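PDB 2ECE: selenium-binding protein from Sulfolobus tokodaii, which is of unestablished function but adopts a beta-propeller fold and, as a member of the selenium-binding protein family, may bind selenium. Local coordinates for residues S54-Y57 / S58-V61; G216-L219 / E220-K223; V272-K276 / D277-S281. All coordinates share one frame; numbering follows the deposited sequence.

Contact 1: residues S54-Y57 / S58-V61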
loop_
_atom_site.group_PDB
_atom_site.type_symbol
_atom_site.label_atom_id
_atom_site.label_comp_id
_atom_site.label_asym_id
_atom_site.label_seq_id
_atom_site.Cartn_x
_atom_site.Cartn_y
_atom_site.Cartn_z
ATOM N N SER A 54 5.825 23.586 -12.958
ATOM C CA SER A 54 4.835 24.396 -12.264
ATOM C C SER A 54 5.476 25.335 -11.260
ATOM O O SER A 54 6.510 25.023 -10.672
ATOM C CB SER A 54 3.824 23.508 -11.537
ATOM O OG SER A 54 2.962 24.302 -10.737
ATOM N N GLU A 55 4.849 26.487 -11.057
ATOM C CA GLU A 55 5.366 27.457 -10.109
ATOM C C GLU A 55 5.078 27.033 -8.670
ATOM O O GLU A 55 5.639 27.592 -7.726
ATOM C CB GLU A 55 4.789 28.839 -10.421
ATOM C CG GLU A 55 5.362 29.399 -11.724
ATOM C CD GLU A 55 4.722 30.697 -12.164
ATOM O OE1 GLU A 55 5.254 31.322 -13.107
ATOM O OE2 GLU A 55 3.690 31.090 -11.581
ATOM N N THR A 56 4.207 26.039 -8.504
ATOM C CA THR A 56 3.896 25.529 -7.173
ATOM C C THR A 56 4.408 24.095 -7.047
ATOM O O THR A 56 3.842 23.277 -6.323
ATOM C CB THR A 56 2.378 25.573 -6.864
ATOM O OG1 THR A 56 1.631 25.028 -7.959
ATOM C CG2 THR A 56 1.939 27.004 -6.595
ATOM N N TYR A 57 5.495 23.808 -7.757
ATOM C CA TYR A 57 6.117 22.488 -7.741
ATOM C C TYR A 57 6.596 22.138 -6.331
ATOM O O TYR A 57 7.163 22.979 -5.637
ATOM C CB TYR A 57 7.296 22.474 -8.721
ATOM C CG TYR A 57 8.167 21.236 -8.675
ATOM C CD1 TYR A 57 7.638 19.968 -8.921
ATOM C CD2 TYR A 57 9.534 21.338 -8.413
ATOM C CE1 TYR A 57 8.451 18.832 -8.912
ATOM C CE2 TYR A 57 10.350 20.216 -8.400
ATOM C CZ TYR A 57 9.803 18.965 -8.650
ATOM O OH TYR A 57 10.615 17.856 -8.635
ATOM N N SER A 58 6.349 20.898 -5.914
ATOM C CA SER A 58 6.751 20.406 -4.595
ATOM C C SER A 58 6.053 21.118 -3.437
ATOM O O SER A 58 6.589 21.197 -2.326
ATOM C CB SER A 58 8.269 20.525 -4.426
ATOM O OG SER A 58 8.710 19.827 -3.272
ATOM N N LYS A 59 4.854 21.628 -3.699
ATOM C CA LYS A 59 4.071 22.327 -2.689
ATOM C C LYS A 59 2.716 21.672 -2.485
ATOM O O LYS A 59 2.153 21.101 -3.416
ATOM C CB LYS A 59 3.798 23.765 -3.113
ATOM C CG LYS A 59 4.879 24.788 -2.851
ATOM C CD LYS A 59 4.307 26.148 -3.221
ATOM C CE LYS A 59 5.167 27.312 -2.779
ATOM N NZ LYS A 59 4.530 28.577 -3.234
ATOM N N ILE A 60 2.187 21.766 -1.268
ATOM C CA ILE A 60 0.856 21.243 -0.996
ATOM C C ILE A 60 -0.010 22.401 -1.466
ATOM O O ILE A 60 0.061 23.496 -0.906
ATOM C CB ILE A 60 0.617 21.035 0.502
ATOM C CG1 ILE A 60 1.528 19.926 1.028
ATOM C CG2 ILE A 60 -0.848 20.711 0.743
ATOM C CD1 ILE A 60 1.601 19.859 2.545
ATOM N N VAL A 61 -0.816 22.184 -2.495
ATOM C CA VAL A 61 -1.636 23.265 -3.010
ATOM C C VAL A 61 -3.063 23.254 -2.479
ATOM O O VAL A 61 -3.810 24.211 -2.682
ATOM C CB VAL A 61 -1.644 23.241 -4.543
ATOM C CG1 VAL A 61 -0.227 23.433 -5.059
ATOM C CG2 VAL A 61 -2.213 21.925 -5.038
#
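Thr56 packs against Lys59 and Val61 where two overlapping beta turns lead into a strand. Its CB lies 3.8 Å from Val61 CG1 and 4.2 Å from Lys59 CD, so the extended lysine chain runs past one flank while the valine meets the threonine nearly at a right angle. Chi1 of 48° lodges OG1 between the backbone N and the carbonyl carbon; there it touches Val61 CG1 at 3.8 Å. CB and OG1 thus meet the lysine and valine carbons, while the hydroxyl also bonds to the side chains of Asp49 and Arg118. Ahead of it, Ser54 OG accepts from Thr56 N at 3.1 Å, an ST turn inside the type I turn Ser54-Tyr57. The overlapping type II turn, Thr56-Lys59, has its left-handed backbone at Ser58, whose CB lies 4.2 Å above one face of the Tyr57 ring, toward the rim. Lys59 N makes a weak and somewhat doubtful bond to Thr56 O. These surface turns join strand 44-49 to strand 60-65, one of the two outermost strands of its sheet; Ser58 and Ile60 reach across to strand 429-438 of the adjoining sheet, Ser58 OG bonding to Phe436 N.

Contact 2: residues G216-L219 / E220-K223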
loop_
_atom_site.group_PDB
_atom_site.type_symbol
_atom_site.label_atom_id
_atom_site.label_comp_id
_atom_site.label_asym_id
_atom_site.label_seq_id
_atom_site.Cartn_x
_atom_site.Cartn_y
_atom_site.Cartn_z
ATOM N N GLY A 216 -1.001 -1.219 19.274
ATOM C CA GLY A 216 0.427 -1.388 19.076
ATOM C C GLY A 216 0.874 -2.827 18.914
ATOM O O GLY A 216 0.083 -3.760 19.060
ATOM N N LEU A 217 2.156 -3.003 18.613
ATOM C CA LEU A 217 2.732 -4.327 18.423
ATOM C C LEU A 217 3.159 -4.894 19.768
ATOM O O LEU A 217 3.921 -4.267 20.500
ATOM C CB LEU A 217 3.960 -4.245 17.517
ATOM C CG LEU A 217 4.424 -5.468 16.712
ATOM C CD1 LEU A 217 5.939 -5.421 16.622
ATOM C CD2 LEU A 217 3.969 -6.772 17.344
ATOM N N LYS A 218 2.651 -6.074 20.094
ATOM C CA LYS A 218 3.011 -6.738 21.332
ATOM C C LYS A 218 3.733 -7.999 20.899
ATOM O O LYS A 218 3.116 -8.941 20.407
ATOM C CB LYS A 218 1.760 -7.070 22.148
ATOM C CG LYS A 218 1.163 -5.857 22.849
ATOM C CD LYS A 218 -0.156 -6.178 23.540
ATOM C CE LYS A 218 -0.667 -4.977 24.331
ATOM N NZ LYS A 218 -0.709 -3.736 23.500
ATOM N N LEU A 219 5.052 -7.992 21.058
ATOM C CA LEU A 219 5.891 -9.122 20.675
ATOM C C LEU A 219 5.363 -10.490 21.099
ATOM O O LEU A 219 5.618 -11.486 20.426
ATOM C CB LEU A 219 7.313 -8.915 21.213
ATOM C CG LEU A 219 8.307 -8.212 20.279
ATOM C CD1 LEU A 219 7.589 -7.214 19.383
ATOM C CD2 LEU A 219 9.382 -7.525 21.110
ATOM N N GLU A 220 4.625 -10.547 22.203
ATOM C CA GLU A 220 4.090 -11.825 22.658
ATOM C C GLU A 220 2.933 -12.288 21.772
ATOM O O GLU A 220 2.555 -13.460 21.802
ATOM C CB GLU A 220 3.609 -11.726 24.106
ATOM C CG GLU A 220 2.524 -10.687 24.325
ATOM C CD GLU A 220 3.081 -9.344 24.768
ATOM O OE1 GLU A 220 4.171 -8.959 24.288
ATOM O OE2 GLU A 220 2.422 -8.667 25.591
ATOM N N HIS A 221 2.382 -11.367 20.985
ATOM C CA HIS A 221 1.267 -11.663 20.081
ATOM C C HIS A 221 1.724 -12.282 18.759
ATOM O O HIS A 221 0.963 -12.990 18.099
ATOM C CB HIS A 221 0.498 -10.385 19.726
ATOM C CG HIS A 221 -0.362 -9.843 20.824
ATOM N ND1 HIS A 221 -1.241 -8.801 20.619
ATOM C CD2 HIS A 221 -0.472 -10.179 22.132
ATOM C CE1 HIS A 221 -1.856 -8.517 21.754
ATOM N NE2 HIS A 221 -1.407 -9.337 22.687
ATOM N N LEU A 222 2.959 -11.988 18.369
ATOM C CA LEU A 222 3.512 -12.468 17.108
ATOM C C LEU A 222 3.261 -13.920 16.721
ATOM O O LEU A 222 2.740 -14.192 15.640
ATOM C CB LEU A 222 5.011 -12.184 17.057
ATOM C CG LEU A 222 5.384 -10.776 16.594
ATOM C CD1 LEU A 222 6.881 -10.563 16.729
ATOM C CD2 LEU A 222 4.944 -10.593 15.145
ATOM N N LYS A 223 3.620 -14.856 17.592
ATOM C CA LYS A 223 3.445 -16.268 17.276
ATOM C C LYS A 223 2.021 -16.740 16.994
ATOM O O LYS A 223 1.788 -17.436 16.006
ATOM C CB LYS A 223 4.062 -17.141 18.376
ATOM C CG LYS A 223 3.723 -18.626 18.251
ATOM C CD LYS A 223 4.610 -19.492 19.138
ATOM C CE LYS A 223 5.796 -20.050 18.356
ATOM N NZ LYS A 223 5.362 -20.992 17.277
HETATM O O HOH W 1 0.058 -6.777 18.740
HETATM O O HOH W 2 5.160 -14.249 20.036
#
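Lys218 and His221 run side by side in the same direction, with Lys218 CB placed over one face of the imidazole. This CB sits 3.7 Å from the ring centroid and only 6° off the ring normal, a CH-pi contact centred over the face. Farther along, Lys218 CD passes beyond the rim, 3.4 Å from His221 CE1, before the chain bends at its last torsion. His221 N bonds to Lys218 O at 2.6 Å across the turn. A water fixes the ring further: it donates to Gly216 O, accepts from Lys218 N and hydrogen-bonds His221 ND1 at 3.1 Å. With an alanine here in place of His221, the water is likely to lose its side-chain partner and Lys218 CB the ring face it lies over. Glu220 meets Lys218 at an angle; a sharp bend at chi2 (-94°) folds its carboxylate back until CD is 3.7 Å from Lys218 CB. Leu222 contributes the apolar part, its CG 4.3 Å from Leu217 CD2 and its CD1 equally close to Leu219 CD1. Leu222 N bonds weakly to Leu219 O, which a second water links to Lys223 N. The turn leads from the loop after helix 210-213 into helix 222-225. Leu217 packs on Trp405 and Phe409 of helix 403-409, Leu219 rests on Ile312 and Phe316, and Leu222 reaches Leu275.

Contact 3: residues V272-K276 / D277-S281; sequences VVSLK and DLSSS
The carboxylate of Asp277, beside Ser274, is the flat group at the centre of this turn. Two groups of Ser279 approach its OD1 from the same face. Ser279 OG comes in on the syn side, 29° out of the carboxylate plane and 3.0 Å away, whereas Ser279 N bonds from higher above the plane, 52° out of it. The backbone bond makes an Asx turn. Across the contact Ser274 CB lies 3.4 Å from Asp277 OD1, and Ser274 OG makes at most a weak, unsettled bond to the same oxygen. With chi1 at 161°, OG of Ser274 swings away from its own backbone N and accepts from Lys276 N at 3.0 Å, an ST turn that holds the first half of the loop. Leu278 N closes the loop onto Ser274 O at 2.8 Å; a weaker bond joins Ser274 N to Ser279 O. Toward the strands, Ser280 OG donates to Val272 O at a short 2.5 Å and also bonds to Val323 N, while a water spans Val272 O and Leu278 O. Val273 and Leu278 point the same way, their CG2 and CD2 atoms 3.9 Å apart. Paired Asx and ST turns, each closed by a side-chain oxygen, shape the connection of a beta hairpin between antiparallel strands 266-274 and 280-288, neighbours in one sheet of the propeller.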
loop_
_atom_site.group_PDB
_atom_site.type_symbol
_atom_site.label_atom_id
_atom_site.label_comp_id
_atom_site.label_asym_id
_atom_site.label_seq_id
_atom_site.Cartn_x
_atom_site.Cartn_y
_atom_site.Cartn_z
ATOM N N VAL A 272 7.142 -9.274 6.733
ATOM C CA VAL A 272 7.846 -8.287 7.546
ATOM C C VAL A 272 8.915 -8.764 8.527
ATOM O O VAL A 272 10.014 -8.208 8.560
ATOM C CB VAL A 272 6.845 -7.402 8.333
ATOM C CG1 VAL A 272 7.600 -6.351 9.143
ATOM C CG2 VAL A 272 5.879 -6.723 7.364
ATOM N N VAL A 273 8.618 -9.782 9.322
ATOM C CA VAL A 273 9.595 -10.213 10.307
ATOM C C VAL A 273 9.634 -11.710 10.593
ATOM O O VAL A 273 8.601 -12.380 10.662
ATOM C CB VAL A 273 9.372 -9.444 11.629
ATOM C CG1 VAL A 273 7.944 -9.635 12.096
ATOM C CG2 VAL A 273 10.355 -9.911 12.694
ATOM N N SER A 274 10.849 -12.229 10.746
ATOM C CA SER A 274 11.056 -13.636 11.051
ATOM C C SER A 274 11.181 -13.798 12.554
ATOM O O SER A 274 11.891 -13.038 13.204
ATOM C CB SER A 274 12.336 -14.143 10.386
ATOM O OG SER A 274 12.771 -15.344 11.002
ATOM N N LEU A 275 10.491 -14.785 13.112
ATOM C CA LEU A 275 10.565 -15.019 14.546
ATOM C C LEU A 275 11.900 -15.653 14.933
ATOM O O LEU A 275 12.219 -15.756 16.116
ATOM C CB LEU A 275 9.420 -15.925 15.005
ATOM C CG LEU A 275 7.997 -15.371 14.889
ATOM C CD1 LEU A 275 7.026 -16.351 15.510
ATOM C CD2 LEU A 275 7.903 -14.025 15.587
ATOM N N LYS A 276 12.675 -16.074 13.936
ATOM C CA LYS A 276 13.974 -16.700 14.188
ATOM C C LYS A 276 15.116 -15.693 14.298
ATOM O O LYS A 276 15.948 -15.786 15.207
ATOM C CB LYS A 276 14.314 -17.701 13.080
ATOM C CG LYS A 276 15.691 -18.345 13.241
ATOM C CD LYS A 276 16.184 -18.986 11.945
ATOM C CE LYS A 276 17.574 -19.601 12.122
ATOM N NZ LYS A 276 18.190 -20.056 10.834
ATOM N N ASP A 277 15.167 -14.735 13.376
ATOM C CA ASP A 277 16.243 -13.753 13.389
ATOM C C ASP A 277 15.844 -12.328 13.023
ATOM O O ASP A 277 16.704 -11.508 12.702
ATOM C CB ASP A 277 17.373 -14.209 12.465
ATOM C CG ASP A 277 16.902 -14.435 11.040
ATOM O OD1 ASP A 277 15.725 -14.132 10.749
ATOM O OD2 ASP A 277 17.707 -14.908 10.211
ATOM N N LEU A 278 14.549 -12.031 13.060
ATOM C CA LEU A 278 14.059 -10.684 12.757
ATOM C C LEU A 278 14.282 -10.204 11.324
ATOM O O LEU A 278 14.152 -9.013 11.049
ATOM C CB LEU A 278 14.698 -9.659 13.703
ATOM C CG LEU A 278 14.455 -9.753 15.208
ATOM C CD1 LEU A 278 15.391 -8.793 15.929
ATOM C CD2 LEU A 278 13.007 -9.422 15.514
ATOM N N SER A 279 14.623 -11.110 10.413
ATOM C CA SER A 279 14.844 -10.715 9.028
ATOM C C SER A 279 13.520 -10.517 8.296
ATOM O O SER A 279 12.463 -10.937 8.772
ATOM C CB SER A 279 15.656 -11.777 8.290
ATOM O OG SER A 279 14.912 -12.974 8.156
ATOM N N SER A 280 13.591 -9.855 7.146
ATOM C CA SER A 280 12.421 -9.634 6.301
ATOM C C SER A 280 12.695 -10.470 5.063
ATOM O O SER A 280 13.856 -10.755 4.741
ATOM C CB SER A 280 12.283 -8.155 5.907
ATOM O OG SER A 280 11.808 -7.369 6.990
ATOM N N SER A 281 11.642 -10.889 4.375
ATOM C CA SER A 281 11.833 -11.681 3.176
ATOM C C SER A 281 10.767 -11.367 2.148
ATOM O O SER A 281 9.639 -11.006 2.496
ATOM C CB SER A 281 11.825 -13.179 3.508
ATOM O OG SER A 281 10.683 -13.549 4.258
HETATM O O HOH W 3 12.222 -7.215 9.837
#

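How the contacts relate
The three contacts follow one another in series, none nested in or crossing another. Contact 1 closes the connection into strand 60-65, at the edge of the sheet that also takes in strand 443-449 near the C terminus. The chain then passes through two further sheets before contact 2 turns it within the excursion between strands 201-204 and 229-234. Contact 3 closes a hairpin in the next sheet. Contacts 2 and 3 have centres about 13 Å apart and meet where Leu222 CB lies 3.7 Å from Leu275 CD2; Arg251 bonds to Lys223 O and is touched by Leu275. Contact 1 is across the chain's centre from both, about 40 Å from contact 3 between centres.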